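Long-range contact in peptidoglycan D,D-transpeptidase MrdA (Pseudomonas aeruginosa, PDB 7KIS), which probably catalyses peptide cross-linking of the peptidoglycan cell wall as a penicillin-binding transpeptidase that helps determine cell shape: residues R365-Y370 / I381-D386. Sequence-based numbering, arbitrary orientation.
With C9D ((2S,5R)-1-formyl-N'-[(3R)-pyrrolidine-3-carbonyl]-5-[(sulfooxy)amino]piperidine-2-carbohydrazide), chain C.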
ATOM      1  N   ARG A 365     -18.979 -16.992  14.679  1.00 37.51           N
ATOM      2  CA  ARG A 365     -18.553 -18.283  14.160  1.00 37.55           C
ATOM      3  C   ARG A 365     -17.218 -18.191  13.432  1.00 36.07           C
ATOM      4  O   ARG A 365     -16.874 -17.164  12.842  1.00 39.50           O
ATOM      5  CB  ARG A 365     -19.627 -18.852  13.231  1.00 35.90           C
ATOM      6  CG  ARG A 365     -20.979 -18.946  13.909  1.00 40.00           C
ATOM      7  CD  ARG A 365     -22.042 -19.566  13.024  1.00 40.29           C
ATOM      8  NE  ARG A 365     -23.181 -20.017  13.821  1.00 47.40           N
ATOM      9  CZ  ARG A 365     -23.218 -21.169  14.484  1.00 44.80           C
ATOM     10  NH1 ARG A 365     -24.293 -21.500  15.189  1.00 42.61           N
ATOM     11  NH2 ARG A 365     -22.184 -21.997  14.440  1.00 58.85           N
ATOM     12  N   ASN A 366     -16.462 -19.284  13.494  1.00 40.40           N
ATOM     13  CA  ASN A 366     -15.173 -19.403  12.833  1.00 34.64           C
ATOM     14  C   ASN A 366     -15.373 -19.756  11.362  1.00 41.53           C
ATOM     15  O   ASN A 366     -16.399 -20.318  10.969  1.00 41.12           O
ATOM     16  CB  ASN A 366     -14.319 -20.467  13.528  1.00 34.58           C
ATOM     17  CG  ASN A 366     -12.842 -20.352  13.196  1.00 41.09           C
ATOM     18  OD1 ASN A 366     -12.319 -19.257  12.994  1.00 39.51           O
ATOM     19  ND2 ASN A 366     -12.158 -21.491  13.152  1.00 35.14           N
ATOM     20  N   TRP A 367     -14.377 -19.414  10.539  1.00 36.46           N
ATOM     21  CA  TRP A 367     -14.459 -19.768   9.127  1.00 34.60           C
ATOM     22  C   TRP A 367     -14.463 -21.276   8.920  1.00 38.51           C
ATOM     23  O   TRP A 367     -14.970 -21.750   7.896  1.00 38.40           O
ATOM     24  CB  TRP A 367     -13.306 -19.131   8.343  1.00 33.70           C
ATOM     25  CG  TRP A 367     -11.977 -19.807   8.534  1.00 37.35           C
ATOM     26  CD1 TRP A 367     -11.007 -19.470   9.434  1.00 38.77           C
ATOM     27  CD2 TRP A 367     -11.469 -20.933   7.804  1.00 31.79           C
ATOM     28  NE1 TRP A 367      -9.931 -20.317   9.313  1.00 30.82           N
ATOM     29  CE2 TRP A 367     -10.190 -21.224   8.320  1.00 32.64           C
ATOM     30  CE3 TRP A 367     -11.975 -21.724   6.767  1.00 25.32           C
ATOM     31  CZ2 TRP A 367      -9.410 -22.272   7.833  1.00 26.48           C
ATOM     32  CZ3 TRP A 367     -11.199 -22.764   6.287  1.00 35.70           C
ATOM     33  CH2 TRP A 367      -9.930 -23.028   6.819  1.00 34.36           C
ATOM     34  N   ASN A 368     -13.926 -22.038   9.869  1.00 36.63           N
ATOM     35  CA  ASN A 368     -14.083 -23.487   9.895  1.00 42.43           C
ATOM     36  C   ASN A 368     -15.122 -23.827  10.955  1.00 38.73           C
ATOM     37  O   ASN A 368     -14.873 -23.666  12.155  1.00 34.49           O
ATOM     38  CB  ASN A 368     -12.753 -24.180  10.182  1.00 42.53           C
ATOM     39  CG  ASN A 368     -12.885 -25.688  10.255  1.00 46.37           C
ATOM     40  OD1 ASN A 368     -13.750 -26.279   9.606  1.00 48.60           O
ATOM     41  ND2 ASN A 368     -12.027 -26.321  11.047  1.00 45.32           N
ATOM     42  N   ARG A 369     -16.289 -24.294  10.504  1.00 41.95           N
ATOM     43  CA  ARG A 369     -17.434 -24.475  11.392  1.00 37.73           C
ATOM     44  C   ARG A 369     -17.122 -25.426  12.541  1.00 45.19           C
ATOM     45  O   ARG A 369     -17.623 -25.235  13.655  1.00 47.93           O
ATOM     46  CB  ARG A 369     -18.646 -24.958  10.598  1.00 43.89           C
ATOM     47  CG  ARG A 369     -19.663 -23.853  10.311  1.00 45.91           C
ATOM     48  CD  ARG A 369     -18.969 -22.574   9.849  1.00 48.47           C
ATOM     49  NE  ARG A 369     -19.903 -21.484   9.579  1.00 52.76           N
ATOM     50  CZ  ARG A 369     -19.551 -20.312   9.061  1.00 53.21           C
ATOM     51  NH1 ARG A 369     -18.281 -20.076   8.755  1.00 44.88           N
ATOM     52  NH2 ARG A 369     -20.464 -19.374   8.846  1.00 60.14           N
ATOM     53  N   TYR A 370     -16.300 -26.444  12.302  1.00 46.86           N
ATOM     54  CA  TYR A 370     -16.102 -27.502  13.282  1.00 38.23           C
ATOM     55  C   TYR A 370     -14.949 -27.224  14.237  1.00 39.49           C
ATOM     56  O   TYR A 370     -14.694 -28.041  15.129  1.00 42.36           O
ATOM     57  CB  TYR A 370     -15.852 -28.835  12.570  1.00 43.59           C
ATOM     58  CG  TYR A 370     -16.792 -29.118  11.418  1.00 56.49           C
ATOM     59  CD1 TYR A 370     -16.301 -29.481  10.170  1.00 69.24           C
ATOM     60  CD2 TYR A 370     -18.170 -29.036  11.581  1.00 61.21           C
ATOM     61  CE1 TYR A 370     -17.155 -29.745   9.115  1.00 68.28           C
ATOM     62  CE2 TYR A 370     -19.031 -29.299  10.532  1.00 60.98           C
ATOM     63  CZ  TYR A 370     -18.519 -29.652   9.303  1.00 68.76           C
ATOM     64  OH  TYR A 370     -19.377 -29.914   8.260  1.00 77.15           O
ATOM     65  N   ILE A 381      -2.297 -17.912  13.650  1.00 31.13           N
ATOM     66  CA  ILE A 381      -1.870 -17.148  12.482  1.00 22.66           C
ATOM     67  C   ILE A 381      -1.844 -18.022  11.232  1.00 23.38           C
ATOM     68  O   ILE A 381      -2.458 -17.682  10.214  1.00 16.68           O
ATOM     69  CB  ILE A 381      -0.507 -16.479  12.739  1.00 23.07           C
ATOM     70  CG1 ILE A 381      -0.618 -15.487  13.901  1.00 27.91           C
ATOM     71  CG2 ILE A 381      -0.032 -15.768  11.484  1.00 28.90           C
ATOM     72  CD1 ILE A 381       0.414 -14.377  13.881  1.00 29.94           C
ATOM     73  N   TYR A 382      -1.148 -19.165  11.279  1.00 27.71           N
ATOM     74  CA  TYR A 382      -1.035 -19.970  10.067  1.00 25.20           C
ATOM     75  C   TYR A 382      -2.311 -20.736   9.738  1.00 22.38           C
ATOM     76  O   TYR A 382      -2.391 -21.337   8.663  1.00 24.01           O
ATOM     77  CB  TYR A 382       0.159 -20.937  10.147  1.00 28.43           C
ATOM     78  CG  TYR A 382       0.156 -21.965  11.265  1.00 26.05           C
ATOM     79  CD1 TYR A 382      -0.764 -23.010  11.288  1.00 22.73           C
ATOM     80  CD2 TYR A 382       1.116 -21.922  12.269  1.00 25.30           C
ATOM     81  CE1 TYR A 382      -0.751 -23.955  12.299  1.00 24.33           C
ATOM     82  CE2 TYR A 382       1.137 -22.862  13.282  1.00 29.63           C
ATOM     83  CZ  TYR A 382       0.204 -23.877  13.292  1.00 34.59           C
ATOM     84  OH  TYR A 382       0.225 -24.813  14.301  1.00 50.43           O
ATOM     85  N   ARG A 383      -3.302 -20.733  10.629  1.00 29.79           N
ATOM     86  CA  ARG A 383      -4.636 -21.206  10.301  1.00 29.09           C
ATOM     87  C   ARG A 383      -5.657 -20.082  10.221  1.00 26.78           C
ATOM     88  O   ARG A 383      -6.799 -20.334   9.824  1.00 26.57           O
ATOM     89  CB  ARG A 383      -5.109 -22.249  11.323  1.00 23.06           C
ATOM     90  CG  ARG A 383      -4.430 -23.599  11.178  1.00 30.51           C
ATOM     91  CD  ARG A 383      -5.442 -24.724  11.033  1.00 41.93           C
ATOM     92  NE  ARG A 383      -6.370 -24.495   9.929  1.00 38.69           N
ATOM     93  CZ  ARG A 383      -6.110 -24.788   8.659  1.00 44.08           C
ATOM     94  NH1 ARG A 383      -4.945 -25.324   8.324  1.00 37.54           N
ATOM     95  NH2 ARG A 383      -7.016 -24.547   7.722  1.00 42.03           N
ATOM     96  N   SER A 384      -5.266 -18.857  10.554  1.00 29.01           N
ATOM     97  CA  SER A 384      -6.160 -17.703  10.637  1.00 30.04           C
ATOM     98  C   SER A 384      -7.468 -18.068  11.337  1.00 32.72           C
ATOM     99  O   SER A 384      -8.560 -18.001  10.769  1.00 35.37           O
ATOM    100  CB  SER A 384      -6.426 -17.128   9.247  1.00 21.10           C
ATOM    101  OG  SER A 384      -7.163 -15.919   9.337  1.00 23.87           O
ATOM    102  N   ASN A 385      -7.341 -18.433  12.608  1.00 31.17           N
ATOM    103  CA  ASN A 385      -8.506 -18.757  13.415  1.00 30.10           C
ATOM    104  C   ASN A 385      -9.197 -17.471  13.853  1.00 33.36           C
ATOM    105  O   ASN A 385      -8.541 -16.526  14.300  1.00 34.51           O
ATOM    106  CB  ASN A 385      -8.093 -19.592  14.627  1.00 32.23           C
ATOM    107  CG  ASN A 385      -9.283 -20.171  15.369  1.00 37.02           C
ATOM    108  OD1 ASN A 385      -9.845 -19.527  16.256  1.00 29.36           O
ATOM    109  ND2 ASN A 385      -9.679 -21.388  15.007  1.00 38.58           N
ATOM    110  N   ASP A 386     -10.523 -17.433  13.724  1.00 35.19           N
ATOM    111  CA  ASP A 386     -11.253 -16.225  14.090  1.00 26.80           C
ATOM    112  C   ASP A 386     -11.559 -16.167  15.580  1.00 27.29           C
ATOM    113  O   ASP A 386     -11.567 -15.077  16.161  1.00 32.76           O
ATOM    114  CB  ASP A 386     -12.549 -16.119  13.282  1.00 31.93           C
ATOM    115  CG  ASP A 386     -12.302 -16.049  11.785  1.00 29.70           C
ATOM    116  OD1 ASP A 386     -11.417 -15.277  11.363  1.00 32.24           O
ATOM    117  OD2 ASP A 386     -12.988 -16.770  11.032  1.00 34.69           O
TER
HETATM  118  OAF C9D C 701      -6.631 -17.174   2.145  1.00 62.07           O
HETATM  119  SAY C9D C 701      -7.699 -17.657   3.113  1.00 68.73           S
HETATM  120  OAD C9D C 701      -8.937 -18.102   2.364  1.00 59.99           O
HETATM  121  OAE C9D C 701      -7.003 -18.826   3.774  1.00 50.66           O
HETATM  122  OAR C9D C 701      -8.089 -16.455   4.246  1.00 42.22           O
HETATM  123  NAQ C9D C 701      -8.336 -17.097   5.508  1.00 50.29           N
HETATM  124  CAU C9D C 701      -9.803 -16.970   5.886  1.00 40.47           C
HETATM  125  CAJ C9D C 701     -10.563 -16.463   4.718  1.00 45.30           C
HETATM  126  CB  C9D C 701     -11.965 -16.131   5.043  1.00 36.09           C
HETATM  127  CAM C9D C 701      -9.936 -16.086   7.127  1.00 38.86           C
HETATM  128  N   C9D C 701     -10.817 -14.874   6.923  1.00 38.36           N
HETATM  129  CAG C9D C 701     -10.218 -13.543   7.032  1.00 38.94           C
HETATM  130  OAA C9D C 701     -10.611 -12.660   6.336  1.00 47.26           O
HETATM  131  CA  C9D C 701     -12.069 -15.024   6.088  1.00 33.78           C
HETATM  132  C   C9D C 701     -13.260 -15.333   6.979  1.00 30.33           C
HETATM  133  O   C9D C 701     -14.310 -15.547   6.480  1.00 34.86           O
HETATM  134  NAP C9D C 701     -13.130 -15.381   8.455  1.00 34.61           N
HETATM  135  NAO C9D C 701     -14.303 -15.684   9.198  1.00 36.23           N
HETATM  136  CAS C9D C 701     -15.446 -14.772   9.162  1.00 43.70           C
HETATM  137  OAB C9D C 701     -15.400 -13.770   8.524  1.00 45.36           O
HETATM  138  CAV C9D C 701     -16.751 -15.132   9.971  1.00 39.57           C
HETATM  139  CAI C9D C 701     -17.063 -16.651   9.725  1.00 35.65           C
HETATM  140  CAH C9D C 701     -18.308 -16.667   8.742  1.00 43.36           C
HETATM  141  NAN C9D C 701     -18.948 -15.508   8.991  1.00 58.62           N
HETATM  142  CAL C9D C 701     -17.798 -14.431   9.455  1.00 48.60           C
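Trp367 meets Arg383, Ser384 and Asp386 along one edge of its indole, a worked example of how an active-site loop is fitted to the SxD motif, Ser384-Asn385-Asp386, which is this enzyme's variant of the SxN motif of penicillin-binding proteins. At the root, Trp367 CB lies 3.6 Å from Asp386 OD2, and the backbone Trp367 N donates to that same OD2 on its anti side (3.0 Å). A chi1 of 76° sets CG between the backbone N and the carbonyl carbon, carrying the ring alongside the 383-386 backbone. Next, Trp367 CD1 approaches Ser384 O at 3.2 Å, and Trp367 NE1 donates to Arg383 O at 3.2 Å, nearly in line with the carbonyl bond. At the far end, Trp367 CZ2 meets Arg383 NH2 (3.3 Å) edge to edge, with ring and guanidinium planes 36° apart. Asn368 CB covers one indole face and inhibitor atom CAU the other.

Asn366 supplies a second link: its OD1 accepts a hydrogen bond from the backbone Asp386 N at 2.7 Å. Asp386 OD2 also takes a weak bond from inhibitor NAO, while OD1 forms a salt bridge with Lys330. Ser384 OG is hydrogen-bonded to Lys330 NZ, and the Ser384 side chain touches Ser327, the predicted acyl-ester serine.

Helix 377-382, packed on helix 504-518, ends in a Schellman motif at Ser384; Asn385 then N-caps the following helix 386-396, and the loop after strand 364-365 lies against this junction.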